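Long-range contact in Serpin48 (Tenebrio molitor, PDB 3OZQ), which inhibits the protease SPE with high specificity, as a serpin of innate immunity in the insect Tenebrio molitor: residues Q145-N150 / A168-A173. Residues are numbered along the deposited sequence; the frame is centred on the assembly and turned at random.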
loop_
_atom_site.group_PDB
_atom_site.type_symbol
_atom_site.label_atom_id
_atom_site.label_comp_id
_atom_site.label_asym_id
_atom_site.label_seq_id
_atom_site.Cartn_x
_atom_site.Cartn_y
_atom_site.Cartn_z
ATOM N N GLN A 145 6.388 14.968 6.273
ATOM C CA GLN A 145 5.848 16.256 6.711
ATOM C C GLN A 145 4.910 16.133 7.912
ATOM O O GLN A 145 3.830 16.728 7.937
ATOM C CB GLN A 145 5.166 17.020 5.561
ATOM C CG GLN A 145 4.831 16.196 4.314
ATOM C CD GLN A 145 6.063 15.619 3.643
ATOM O OE1 GLN A 145 6.040 14.502 3.119
ATOM N NE2 GLN A 145 7.150 16.378 3.664
ATOM N N HIS A 146 5.338 15.353 8.898
ATOM C CA HIS A 146 4.604 15.171 10.155
ATOM C C HIS A 146 3.207 14.575 10.010
ATOM O O HIS A 146 2.440 14.556 10.975
ATOM C CB HIS A 146 4.569 16.476 10.963
ATOM C CG HIS A 146 5.931 16.978 11.336
ATOM N ND1 HIS A 146 6.458 16.840 12.605
ATOM C CD2 HIS A 146 6.886 17.598 10.600
ATOM C CE1 HIS A 146 7.670 17.364 12.637
ATOM N NE2 HIS A 146 7.957 17.825 11.432
ATOM N N LYS A 147 2.902 14.061 8.817
ATOM C CA LYS A 147 1.605 13.445 8.521
ATOM C C LYS A 147 1.457 12.038 9.117
ATOM O O LYS A 147 0.341 11.541 9.300
ATOM C CB LYS A 147 1.391 13.354 7.007
ATOM C CG LYS A 147 1.396 14.682 6.240
ATOM C CD LYS A 147 0.191 15.549 6.568
ATOM C CE LYS A 147 -0.117 16.536 5.438
ATOM N NZ LYS A 147 1.113 17.001 4.733
ATOM N N ILE A 148 2.585 11.392 9.393
ATOM C CA ILE A 148 2.587 10.033 9.922
ATOM C C ILE A 148 3.367 9.972 11.226
ATOM O O ILE A 148 4.578 10.181 11.261
ATOM C CB ILE A 148 3.119 9.013 8.891
ATOM C CG1 ILE A 148 2.167 8.961 7.691
ATOM C CG2 ILE A 148 3.291 7.630 9.536
ATOM C CD1 ILE A 148 2.505 7.889 6.672
ATOM N N GLN A 149 2.649 9.706 12.304
ATOM C CA GLN A 149 3.225 9.821 13.625
ATOM C C GLN A 149 3.143 8.495 14.351
ATOM O O GLN A 149 2.299 7.649 14.025
ATOM C CB GLN A 149 2.519 10.929 14.412
ATOM C CG GLN A 149 2.674 12.301 13.779
ATOM C CD GLN A 149 2.184 13.422 14.675
ATOM O OE1 GLN A 149 1.501 13.185 15.672
ATOM N NE2 GLN A 149 2.541 14.656 14.327
ATOM N N ASN A 150 4.050 8.309 15.307
ATOM C CA ASN A 150 4.009 7.160 16.187
ATOM C C ASN A 150 3.917 5.842 15.448
ATOM O O ASN A 150 3.132 4.971 15.814
ATOM C CB ASN A 150 2.831 7.305 17.152
ATOM C CG ASN A 150 3.023 8.454 18.105
ATOM O OD1 ASN A 150 3.796 8.348 19.053
ATOM N ND2 ASN A 150 2.348 9.570 17.845
ATOM N N ALA A 168 6.618 3.773 5.951
ATOM C CA ALA A 168 5.541 4.734 6.082
ATOM C C ALA A 168 5.323 5.383 4.734
ATOM O O ALA A 168 6.286 5.744 4.058
ATOM C CB ALA A 168 5.892 5.783 7.079
ATOM N N LEU A 169 4.065 5.540 4.344
ATOM C CA LEU A 169 3.758 6.197 3.072
ATOM C C LEU A 169 2.345 6.730 2.969
ATOM O O LEU A 169 1.467 6.410 3.768
ATOM C CB LEU A 169 4.048 5.300 1.845
ATOM C CG LEU A 169 3.682 3.809 1.714
ATOM C CD1 LEU A 169 2.718 3.277 2.734
ATOM C CD2 LEU A 169 3.247 3.393 0.282
ATOM N N TYR A 170 2.151 7.549 1.946
ATOM C CA TYR A 170 0.854 8.095 1.612
ATOM C C TYR A 170 0.982 8.687 0.219
ATOM O O TYR A 170 2.086 9.005 -0.231
ATOM C CB TYR A 170 0.415 9.152 2.628
ATOM C CG TYR A 170 1.173 10.456 2.552
ATOM C CD1 TYR A 170 0.716 11.500 1.756
ATOM C CD2 TYR A 170 2.342 10.651 3.286
ATOM C CE1 TYR A 170 1.401 12.702 1.688
ATOM C CE2 TYR A 170 3.040 11.852 3.221
ATOM C CZ TYR A 170 2.559 12.875 2.419
ATOM O OH TYR A 170 3.240 14.069 2.343
ATOM N N PHE A 171 -0.155 8.824 -0.452
ATOM C CA PHE A 171 -0.209 9.197 -1.858
ATOM C C PHE A 171 -0.912 10.538 -1.993
ATOM O O PHE A 171 -1.830 10.846 -1.235
ATOM C CB PHE A 171 -1.012 8.147 -2.624
ATOM C CG PHE A 171 -0.920 8.276 -4.119
ATOM C CD1 PHE A 171 0.302 8.177 -4.762
ATOM C CD2 PHE A 171 -2.062 8.482 -4.887
ATOM C CE1 PHE A 171 0.386 8.283 -6.152
ATOM C CE2 PHE A 171 -1.981 8.586 -6.273
ATOM C CZ PHE A 171 -0.755 8.479 -6.905
ATOM N N ASN A 172 -0.475 11.330 -2.964
ATOM C CA ASN A 172 -1.105 12.609 -3.248
ATOM C C ASN A 172 -1.421 12.743 -4.734
ATOM O O ASN A 172 -0.517 12.682 -5.573
ATOM C CB ASN A 172 -0.201 13.749 -2.791
ATOM C CG ASN A 172 -0.705 15.102 -3.242
ATOM O OD1 ASN A 172 -1.467 15.766 -2.530
ATOM N ND2 ASN A 172 -0.293 15.518 -4.435
ATOM N N ALA A 173 -2.707 12.906 -5.058
ATOM C CA ALA A 173 -3.146 13.007 -6.446
ATOM C C ALA A 173 -4.373 13.891 -6.599
ATOM O O ALA A 173 -5.090 14.163 -5.631
ATOM C CB ALA A 173 -3.417 11.626 -7.047
#
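Ile-148 drops from the loop onto the strand 168-173 and makes the close-packed half of this contact. Its CG1 branch is stretched out, carrying the CD1 methyl down to 3.4 Å from the backbone O of Leu-169, a buried carbonyl oxygen with no polar partner. Two methyls of the same residue share Ala-168: CG2 and CD1 each lie 4.0 Å from Ala-168 CB. CD1 also approaches the ring of Tyr-170 obliquely, 4.4 Å from CD2.

Toward solvent the fit is looser and polar. Tyr-170 raises its ring from the strand, and its OH donates to Gln-145 OE1 at 2.9 Å. The oxygen comes in at the ring's edge, with the amide plane turned 68° from that of the ring. The hydroxyl comes to OE1 from the side of the carbonyl, at a C=O...donor angle of 105°, and lies 26° from the carbonyl plane. Lys-147 NZ stays 4.3 Å from Tyr-170 OH, with a weak, long ion pair to Glu-327. A phenylalanine at Tyr-170 would probably leave Gln-145 OE1 without its hydroxyl donor and the exposed amide freer to turn.

The Tyr-170 ring stacks on His-92 and meets Phe-318, from the strands flanking 163-174. This is the serpin pattern in which the linker after helix F (129-143) lies over beta-sheet A, on its strand 3A, here paired directly with strand 5A (310-321).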